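DisA protein (Sorangium cellulosum, PDB 6CCA) probably acts as a carbon methyltransferase of the disorazol polyketide assembly line, installing the gem-dimethyl group by transferring methyl groups to the growing chain. Local coordinates at residues E31-R36 and N329-L334; E298-V303 and K323-A328; G383-A388 and L406-G411. One frame throughout, in Å; residues are numbered along the deposited sequence.

From the N terminus, E31-R36 leads into helix 34-41 and meets N329-L334 at the start of strand 330-337, so contact 1 closes a loop of 292 residues. Nested within that loop is contact 2, where E298-V303 and K323-A328 join the beginning of strand 300-306 to the end of helix 315-325. Contact 3 follows in series: G383-A388 pairs antiparallel with L406-G411 after an excursion of 17 residues, about half of them strand. All three reach one mixed sheet, in which strand 330-337 lies between 300-306 and 402-409. Backbone bonds tie W331 and V333 to V303, and N329 and G330 to S409, while K323 of contact 2 forms a salt bridge with D410 of contact 3.

Contact 1 (E31-R36 and N329-L334); sequences EPLLER and NGWLVL
L34 lays its side chain over the indole of W331, joining the first turn of helix 34-41 to the beginning of strand 330-337 in the Rossmann-like sheet of a class I methyltransferase. Its CB starts beside the pyrrole part of the ring, 3.6 Å from W331 NE1. CG is anti to the backbone N (chi1 -174°) and carries the branch onward across the ring. At the tip, L34 CD1 stands 3.8 Å from the centroid of the six-membered ring of W331 and only 15° off its normal, a CH-pi contact, although it is displaced somewhat toward the rim.

L33 reaches the same indole from another direction. Its side chain crosses that of W331 at about a right angle, and L33 CD1 approaches W331 CZ2 to 3.7 Å. Beyond this pair, F212 of helix 196-216 packs edge-to-face with W331, and L33 touches the same helix, so the leucine and the indole share a neighbour.

Further toward the N terminus, P32 rests against the amide of N329. P32 CD comes within 3.6 Å of N329 ND2, and the ring carbon CG touches both ends of the amide. This is van der Waals contact; the amide nitrogen of N329 is hydrogen-bonded to F30 O, which holds the group against the preceding loop.

Polar atoms between the two segments are joined by one water. It accepts from the backbone N of L33 at 2.8 Å and donates to N329 O at 2.9 Å, thereby linking the two main chains. The same water lies in the plane of the indole and accepts its N-H, with W331 NE1 2.9 Å from the water oxygen.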
loop_
_atom_site.group_PDB
_atom_site.type_symbol
_atom_site.label_atom_id
_atom_site.label_comp_id
_atom_site.label_asym_id
_atom_site.label_seq_id
_atom_site.Cartn_x
_atom_site.Cartn_y
_atom_site.Cartn_z
ATOM N N GLU A 31 -7.638 29.814 0.663
ATOM C CA GLU A 31 -6.989 29.773 -0.645
ATOM C C GLU A 31 -6.214 28.478 -0.944
ATOM O O GLU A 31 -5.758 27.823 -0.032
ATOM C CB GLU A 31 -6.007 30.955 -0.713
ATOM C CG GLU A 31 -6.793 32.283 -0.780
ATOM C CD GLU A 31 -7.547 32.445 -2.106
ATOM O OE1 GLU A 31 -6.910 32.907 -3.079
ATOM O OE2 GLU A 31 -8.764 32.095 -2.199
ATOM N N PRO A 32 -6.109 28.121 -2.219
ATOM C CA PRO A 32 -5.341 26.944 -2.606
ATOM C C PRO A 32 -3.929 27.100 -2.090
ATOM O O PRO A 32 -3.310 28.171 -2.214
ATOM C CB PRO A 32 -5.418 26.936 -4.125
ATOM C CG PRO A 32 -6.654 27.706 -4.457
ATOM C CD PRO A 32 -6.798 28.730 -3.373
ATOM N N LEU A 33 -3.420 26.067 -1.439
ATOM C CA LEU A 33 -2.047 26.126 -0.931
ATOM C C LEU A 33 -1.080 25.021 -1.391
ATOM O O LEU A 33 0.083 25.024 -1.010
ATOM C CB LEU A 33 -2.007 26.342 0.556
ATOM C CG LEU A 33 -2.570 25.222 1.424
ATOM C CD1 LEU A 33 -1.645 24.941 2.598
ATOM C CD2 LEU A 33 -3.961 25.647 1.878
ATOM N N LEU A 34 -1.575 24.079 -2.154
ATOM C CA LEU A 34 -0.728 22.978 -2.537
ATOM C C LEU A 34 0.400 23.369 -3.471
ATOM O O LEU A 34 1.535 22.943 -3.293
ATOM C CB LEU A 34 -1.546 21.855 -3.141
ATOM C CG LEU A 34 -0.787 20.550 -3.459
ATOM C CD1 LEU A 34 -0.023 20.059 -2.277
ATOM C CD2 LEU A 34 -1.718 19.472 -3.994
ATOM N N GLU A 35 0.118 24.223 -4.422
ATOM C CA GLU A 35 1.155 24.581 -5.442
ATOM C C GLU A 35 2.406 25.107 -4.761
ATOM O O GLU A 35 3.517 24.656 -5.057
ATOM C CB GLU A 35 0.554 25.627 -6.416
ATOM C CG GLU A 35 1.511 26.170 -7.470
ATOM C CD GLU A 35 0.825 27.115 -8.481
ATOM O OE1 GLU A 35 -0.418 27.329 -8.468
ATOM O OE2 GLU A 35 1.578 27.646 -9.317
ATOM N N ARG A 36 2.256 25.992 -3.796
ATOM C CA ARG A 36 3.446 26.546 -3.165
ATOM C C ARG A 36 4.041 25.671 -2.080
ATOM O O ARG A 36 5.180 25.881 -1.647
ATOM C CB ARG A 36 3.139 27.921 -2.615
ATOM C CG ARG A 36 2.327 27.944 -1.336
ATOM C CD ARG A 36 1.890 29.389 -1.154
ATOM N NE ARG A 36 0.470 29.530 -0.881
ATOM C CZ ARG A 36 -0.034 29.911 0.281
ATOM N NH1 ARG A 36 0.756 30.140 1.319
ATOM N NH2 ARG A 36 -1.350 30.041 0.405
ATOM N N ASN A 329 -10.322 22.896 -1.615
ATOM C CA ASN A 329 -8.874 23.096 -1.451
ATOM C C ASN A 329 -8.245 22.364 -0.221
ATOM O O ASN A 329 -7.148 22.740 0.258
ATOM C CB ASN A 329 -8.570 24.571 -1.249
ATOM C CG ASN A 329 -9.042 25.404 -2.434
ATOM O OD1 ASN A 329 -9.003 24.909 -3.538
ATOM N ND2 ASN A 329 -9.486 26.651 -2.206
ATOM N N GLY A 330 -8.922 21.274 0.226
ATOM C CA GLY A 330 -8.339 20.355 1.193
ATOM C C GLY A 330 -7.452 19.349 0.408
ATOM O O GLY A 330 -7.620 19.132 -0.823
ATOM N N TRP A 331 -6.518 18.766 1.118
ATOM C CA TRP A 331 -5.575 17.801 0.469
ATOM C C TRP A 331 -5.902 16.344 0.743
ATOM O O TRP A 331 -6.312 15.983 1.871
ATOM C CB TRP A 331 -4.167 18.048 0.984
ATOM C CG TRP A 331 -3.528 19.377 0.703
ATOM C CD1 TRP A 331 -4.090 20.478 0.159
ATOM C CD2 TRP A 331 -2.220 19.734 1.101
ATOM N NE1 TRP A 331 -3.150 21.494 0.110
ATOM C CE2 TRP A 331 -2.010 21.073 0.731
ATOM C CE3 TRP A 331 -1.188 19.036 1.757
ATOM C CZ2 TRP A 331 -0.797 21.729 0.948
ATOM C CZ3 TRP A 331 0.028 19.686 2.013
ATOM C CH2 TRP A 331 0.222 21.044 1.571
ATOM N N LEU A 332 -5.723 15.519 -0.283
ATOM C CA LEU A 332 -5.565 14.088 -0.123
ATOM C C LEU A 332 -4.083 13.751 -0.171
ATOM O O LEU A 332 -3.374 14.241 -1.070
ATOM C CB LEU A 332 -6.308 13.395 -1.234
ATOM C CG LEU A 332 -6.119 11.889 -1.316
ATOM C CD1 LEU A 332 -6.652 11.210 -0.042
ATOM C CD2 LEU A 332 -6.841 11.306 -2.533
ATOM N N VAL A 333 -3.600 13.054 0.844
ATOM C CA VAL A 333 -2.197 12.642 0.909
ATOM C C VAL A 333 -2.210 11.114 0.873
ATOM O O VAL A 333 -2.811 10.429 1.767
ATOM C CB VAL A 333 -1.550 13.134 2.198
ATOM C CG1 VAL A 333 -0.114 12.613 2.255
ATOM C CG2 VAL A 333 -1.635 14.656 2.257
ATOM N N LEU A 334 -1.628 10.563 -0.186
ATOM C CA LEU A 334 -1.515 9.111 -0.341
ATOM C C LEU A 334 -0.072 8.646 -0.193
ATOM O O LEU A 334 0.852 9.304 -0.743
ATOM C CB LEU A 334 -2.024 8.688 -1.729
ATOM C CG LEU A 334 -3.425 9.006 -2.140
ATOM C CD1 LEU A 334 -3.696 8.704 -3.615
ATOM C CD2 LEU A 334 -4.397 8.225 -1.264
HETATM O O HOH W 1 -4.714 23.612 -1.068
#

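Contact 2 (E298-V303 and K323-A328); sequences ERFDVV and KRLLKA
F300 pairs with L326 in a single parallel bridge that joins the start of strand 300-306 to the residues just after helix 315-325. K327 N donates to F300 O over 2.9 Å, nearly straight at 171°, and L325 O accepts from F300 N. One residue earlier, R324 O takes the N-H of E298 at 2.9 Å, in the carbonyl plane. The last turn of the helix thus pairs with the approach to the strand, within the beta-alpha-beta crossover between strands 300-306 and 330-337.

Around this backbone core, the F300 ring runs alongside L325, with F300 CD2 4.0 Å from L325 CB. The L326 side chain diverges from that of F300, and its CD2 reaches V303 CG2 at 3.6 Å. F256 packs edge-to-face against F300 beyond them. K327 stays extended beyond CG, its methylenes passing the carbonyl of E298, and this brings K327 NZ to 3.0 Å from D301 OD2, on the syn side but 27° out of the carboxylate plane.

Second partners position the acid. T227 N donates to D301 OD2, and R216 of helix 196-216 forms a salt bridge with OD1; E298, for its part, pairs with R29. With a lysine, an arginine and a backbone N-H gathered around it, the buried D301 carboxylate is probably held in its ionised form.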
loop_
_atom_site.group_PDB
_atom_site.type_symbol
_atom_site.label_atom_id
_atom_site.label_comp_id
_atom_site.label_asym_id
_atom_site.label_seq_id
_atom_site.Cartn_x
_atom_site.Cartn_y
_atom_site.Cartn_z
ATOM N N GLU A 298 -17.558 18.318 4.019
ATOM C CA GLU A 298 -16.545 19.350 4.161
ATOM C C GLU A 298 -16.023 19.622 5.566
ATOM O O GLU A 298 -15.818 20.726 5.935
ATOM C CB GLU A 298 -16.927 20.655 3.458
ATOM C CG GLU A 298 -18.011 21.402 4.137
ATOM C CD GLU A 298 -17.967 22.910 3.947
ATOM O OE1 GLU A 298 -16.942 23.523 3.695
ATOM O OE2 GLU A 298 -19.014 23.477 4.128
ATOM N N ARG A 299 -15.766 18.561 6.292
ATOM C CA ARG A 299 -15.285 18.674 7.625
ATOM C C ARG A 299 -13.779 18.683 7.752
ATOM O O ARG A 299 -13.260 19.131 8.705
ATOM C CB ARG A 299 -15.808 17.534 8.465
ATOM C CG ARG A 299 -16.273 18.093 9.783
ATOM C CD ARG A 299 -16.101 17.191 10.955
ATOM N NE ARG A 299 -15.326 17.826 11.984
ATOM C CZ ARG A 299 -15.427 17.525 13.241
ATOM N NH1 ARG A 299 -16.307 16.618 13.618
ATOM N NH2 ARG A 299 -14.645 18.109 14.102
ATOM N N PHE A 300 -13.121 18.132 6.758
ATOM C CA PHE A 300 -11.724 17.815 6.844
ATOM C C PHE A 300 -10.845 18.655 5.971
ATOM O O PHE A 300 -11.129 18.814 4.843
ATOM C CB PHE A 300 -11.528 16.337 6.511
ATOM C CG PHE A 300 -12.136 15.442 7.521
ATOM C CD1 PHE A 300 -11.570 15.301 8.745
ATOM C CD2 PHE A 300 -13.331 14.852 7.287
ATOM C CE1 PHE A 300 -12.147 14.544 9.703
ATOM C CE2 PHE A 300 -13.915 14.070 8.245
ATOM C CZ PHE A 300 -13.312 13.929 9.450
ATOM N N ASP A 301 -9.752 19.133 6.549
ATOM C CA ASP A 301 -8.770 19.887 5.793
ATOM C C ASP A 301 -7.888 18.938 5.001
ATOM O O ASP A 301 -7.367 19.296 3.943
ATOM C CB ASP A 301 -7.938 20.675 6.758
ATOM C CG ASP A 301 -8.770 21.760 7.465
ATOM O OD1 ASP A 301 -8.952 22.842 6.844
ATOM O OD2 ASP A 301 -9.354 21.472 8.517
ATOM N N VAL A 302 -7.617 17.766 5.575
ATOM C CA VAL A 302 -6.683 16.761 4.968
ATOM C C VAL A 302 -7.259 15.392 5.220
ATOM O O VAL A 302 -7.762 15.122 6.316
ATOM C CB VAL A 302 -5.248 16.802 5.606
ATOM C CG1 VAL A 302 -4.295 15.803 4.959
ATOM C CG2 VAL A 302 -4.646 18.176 5.544
ATOM N N VAL A 303 -7.205 14.551 4.193
ATOM C CA VAL A 303 -7.398 13.142 4.342
ATOM C C VAL A 303 -6.099 12.419 4.018
ATOM O O VAL A 303 -5.545 12.614 2.922
ATOM C CB VAL A 303 -8.498 12.623 3.463
ATOM C CG1 VAL A 303 -8.654 11.129 3.579
ATOM C CG2 VAL A 303 -9.823 13.225 3.833
ATOM N N LYS A 323 -13.760 13.453 -1.528
ATOM C CA LYS A 323 -14.095 14.826 -1.921
ATOM C C LYS A 323 -15.284 15.404 -1.162
ATOM O O LYS A 323 -15.280 16.571 -0.849
ATOM C CB LYS A 323 -14.320 14.930 -3.436
ATOM C CG LYS A 323 -13.048 14.790 -4.195
ATOM C CD LYS A 323 -13.205 15.114 -5.652
ATOM C CE LYS A 323 -13.048 16.594 -5.944
ATOM N NZ LYS A 323 -13.593 16.865 -7.304
ATOM N N ARG A 324 -16.237 14.574 -0.797
ATOM C CA ARG A 324 -17.388 15.007 0.013
ATOM C C ARG A 324 -16.921 15.391 1.392
ATOM O O ARG A 324 -17.349 16.401 1.907
ATOM C CB ARG A 324 -18.436 13.873 0.099
ATOM C CG ARG A 324 -19.661 14.192 0.961
ATOM C CD ARG A 324 -20.843 13.272 0.608
ATOM N NE ARG A 324 -21.148 13.392 -0.834
ATOM C CZ ARG A 324 -21.707 14.479 -1.398
ATOM N NH1 ARG A 324 -22.043 15.544 -0.659
ATOM N NH2 ARG A 324 -21.928 14.507 -2.712
ATOM N N LEU A 325 -16.032 14.579 1.980
ATOM C CA LEU A 325 -15.515 14.812 3.313
ATOM C C LEU A 325 -14.538 15.997 3.380
ATOM O O LEU A 325 -14.460 16.689 4.392
ATOM C CB LEU A 325 -14.769 13.596 3.825
ATOM C CG LEU A 325 -15.667 12.390 4.129
ATOM C CD1 LEU A 325 -14.903 11.101 4.216
ATOM C CD2 LEU A 325 -16.450 12.635 5.427
ATOM N N LEU A 326 -13.749 16.176 2.318
ATOM C CA LEU A 326 -12.759 17.276 2.306
ATOM C C LEU A 326 -13.406 18.640 2.068
ATOM O O LEU A 326 -14.339 18.773 1.263
ATOM C CB LEU A 326 -11.788 17.059 1.141
ATOM C CG LEU A 326 -10.618 16.105 1.368
ATOM C CD1 LEU A 326 -9.861 15.927 0.064
ATOM C CD2 LEU A 326 -9.679 16.596 2.470
ATOM N N LYS A 327 -12.859 19.635 2.726
ATOM C CA LYS A 327 -13.122 21.025 2.339
ATOM C C LYS A 327 -12.611 21.270 0.939
ATOM O O LYS A 327 -11.683 20.630 0.457
ATOM C CB LYS A 327 -12.370 21.942 3.289
ATOM C CG LYS A 327 -12.969 21.913 4.687
ATOM C CD LYS A 327 -12.209 22.751 5.668
ATOM C CE LYS A 327 -12.802 22.526 7.071
ATOM N NZ LYS A 327 -11.833 23.167 8.001
ATOM N N ALA A 328 -13.234 22.235 0.272
ATOM C CA ALA A 328 -12.643 22.778 -0.921
ATOM C C ALA A 328 -11.215 23.173 -0.646
ATOM O O ALA A 328 -10.900 23.782 0.381
ATOM C CB ALA A 328 -13.496 23.996 -1.397
HETATM O O HOH W 2 -14.968 23.926 1.898
#

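Contact 3 (G383-A388 and L406-G411); sequences GFRRVA and LAESDG
R385 and E408 form a hydrogen-bonded pair in the antiparallel edge of the methyltransferase sheet, where strand 402-409 runs against 384-385 and 387-389. R385 N reaches E408 O at 2.8 Å, and E408 N returns the bond to R385 O. A388 and L406 pair likewise further along, with A388 N 2.7 Å from L406 O. Between the pairs the register slips by one residue at R386, a beta bulge.

Salt bridges gather on one carboxylate oxygen. R386 NH1 meets the syn lone pair of E408 OE1 at 2.8 Å, whereas R385 NH2 approaches the same oxygen from above the carboxylate plane at 3.3 Å. A bend at chi3 (-81°) turns the R385 guanidinium so that its edge faces E408 while D410 CA lies over one face. E408 OE2 is taken by the backbone N of L34.

Apolar contact falls on the opposite face, where F384 CD2 touches A407 CB at 3.7 Å. At the strand end, K323 NZ forms a salt bridge with D410 OD1 and a weak bond to G383 O, drawing these two acceptors together. S409 OG then accepts from G411 N at 3.1 Å, closing an ST turn.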
loop_
_atom_site.group_PDB
_atom_site.type_symbol
_atom_site.label_atom_id
_atom_site.label_comp_id
_atom_site.label_asym_id
_atom_site.label_seq_id
_atom_site.Cartn_x
_atom_site.Cartn_y
_atom_site.Cartn_z
ATOM N N GLY A 383 -11.345 15.410 -10.491
ATOM C CA GLY A 383 -11.445 16.798 -10.065
ATOM C C GLY A 383 -10.534 17.257 -8.945
ATOM O O GLY A 383 -10.862 18.204 -8.242
ATOM N N PHE A 384 -9.379 16.599 -8.774
ATOM C CA PHE A 384 -8.356 17.182 -7.992
ATOM C C PHE A 384 -7.453 17.987 -8.910
ATOM O O PHE A 384 -7.375 17.632 -10.093
ATOM C CB PHE A 384 -7.524 16.069 -7.272
ATOM C CG PHE A 384 -8.289 15.331 -6.217
ATOM C CD1 PHE A 384 -9.098 14.243 -6.545
ATOM C CD2 PHE A 384 -8.178 15.666 -4.857
ATOM C CE1 PHE A 384 -9.816 13.529 -5.561
ATOM C CE2 PHE A 384 -8.885 14.950 -3.871
ATOM C CZ PHE A 384 -9.707 13.869 -4.230
ATOM N N ARG A 385 -6.746 18.963 -8.358
ATOM C CA ARG A 385 -5.748 19.785 -9.049
ATOM C C ARG A 385 -4.388 19.765 -8.374
ATOM O O ARG A 385 -4.262 19.306 -7.287
ATOM C CB ARG A 385 -6.192 21.247 -9.087
ATOM C CG ARG A 385 -7.665 21.425 -9.085
ATOM C CD ARG A 385 -8.094 22.843 -9.154
ATOM N NE ARG A 385 -8.020 23.414 -7.824
ATOM C CZ ARG A 385 -8.936 24.188 -7.301
ATOM N NH1 ARG A 385 -10.031 24.448 -7.964
ATOM N NH2 ARG A 385 -8.726 24.697 -6.113
ATOM N N ARG A 386 -3.385 20.311 -9.039
ATOM C CA ARG A 386 -2.046 20.381 -8.515
ATOM C C ARG A 386 -1.552 18.996 -8.126
ATOM O O ARG A 386 -0.727 18.873 -7.298
ATOM C CB ARG A 386 -2.000 21.283 -7.289
ATOM C CG ARG A 386 -1.497 22.678 -7.488
ATOM C CD ARG A 386 -2.679 23.594 -7.214
ATOM N NE ARG A 386 -3.055 24.207 -8.408
ATOM C CZ ARG A 386 -4.087 24.992 -8.622
ATOM N NH1 ARG A 386 -4.996 25.284 -7.716
ATOM N NH2 ARG A 386 -4.193 25.466 -9.808
ATOM N N VAL A 387 -2.109 17.992 -8.761
ATOM C CA VAL A 387 -1.776 16.639 -8.397
ATOM C C VAL A 387 -0.282 16.406 -8.522
ATOM O O VAL A 387 0.293 16.660 -9.534
ATOM C CB VAL A 387 -2.582 15.602 -9.153
ATOM C CG1 VAL A 387 -2.238 14.235 -8.636
ATOM C CG2 VAL A 387 -4.054 15.839 -8.990
ATOM N N ALA A 388 0.325 15.984 -7.430
ATOM C CA ALA A 388 1.775 15.867 -7.318
ATOM C C ALA A 388 2.267 14.551 -6.746
ATOM O O ALA A 388 2.436 14.413 -5.523
ATOM C CB ALA A 388 2.346 17.038 -6.547
ATOM N N LEU A 406 0.257 13.844 -3.580
ATOM C CA LEU A 406 -0.541 14.942 -3.002
ATOM C C LEU A 406 -1.529 15.458 -4.041
ATOM O O LEU A 406 -1.205 15.520 -5.227
ATOM C CB LEU A 406 0.340 16.096 -2.541
ATOM C CG LEU A 406 1.572 15.694 -1.696
ATOM C CD1 LEU A 406 2.463 16.882 -1.439
ATOM C CD2 LEU A 406 1.161 15.108 -0.410
ATOM N N ALA A 407 -2.737 15.778 -3.617
ATOM C CA ALA A 407 -3.749 16.267 -4.545
ATOM C C ALA A 407 -4.690 17.249 -3.810
ATOM O O ALA A 407 -4.973 17.058 -2.621
ATOM C CB ALA A 407 -4.542 15.112 -5.030
ATOM N N GLU A 408 -5.104 18.297 -4.519
ATOM C CA GLU A 408 -5.938 19.377 -3.953
ATOM C C GLU A 408 -7.342 19.235 -4.494
ATOM O O GLU A 408 -7.603 19.144 -5.719
ATOM C CB GLU A 408 -5.320 20.716 -4.346
ATOM C CG GLU A 408 -6.095 21.964 -3.959
ATOM C CD GLU A 408 -5.335 23.196 -4.418
ATOM O OE1 GLU A 408 -5.683 23.643 -5.499
ATOM O OE2 GLU A 408 -4.424 23.694 -3.680
ATOM N N SER A 409 -8.291 19.203 -3.596
ATOM C CA SER A 409 -9.658 19.008 -4.010
ATOM C C SER A 409 -10.226 20.322 -4.534
ATOM O O SER A 409 -10.007 21.354 -3.938
ATOM C CB SER A 409 -10.536 18.606 -2.834
ATOM O OG SER A 409 -11.843 18.428 -3.308
ATOM N N ASP A 410 -10.988 20.243 -5.618
ATOM C CA ASP A 410 -11.660 21.410 -6.164
ATOM C C ASP A 410 -12.966 21.692 -5.426
ATOM O O ASP A 410 -13.660 22.659 -5.741
ATOM C CB ASP A 410 -11.931 21.221 -7.658
ATOM C CG ASP A 410 -13.016 20.198 -7.929
ATOM O OD1 ASP A 410 -13.420 19.492 -6.980
ATOM O OD2 ASP A 410 -13.465 20.099 -9.089
ATOM N N GLY A 411 -13.305 20.856 -4.446
ATOM C CA GLY A 411 -14.548 21.072 -3.697
ATOM C C GLY A 411 -15.836 20.596 -4.371
ATOM O O GLY A 411 -16.934 20.848 -3.825
#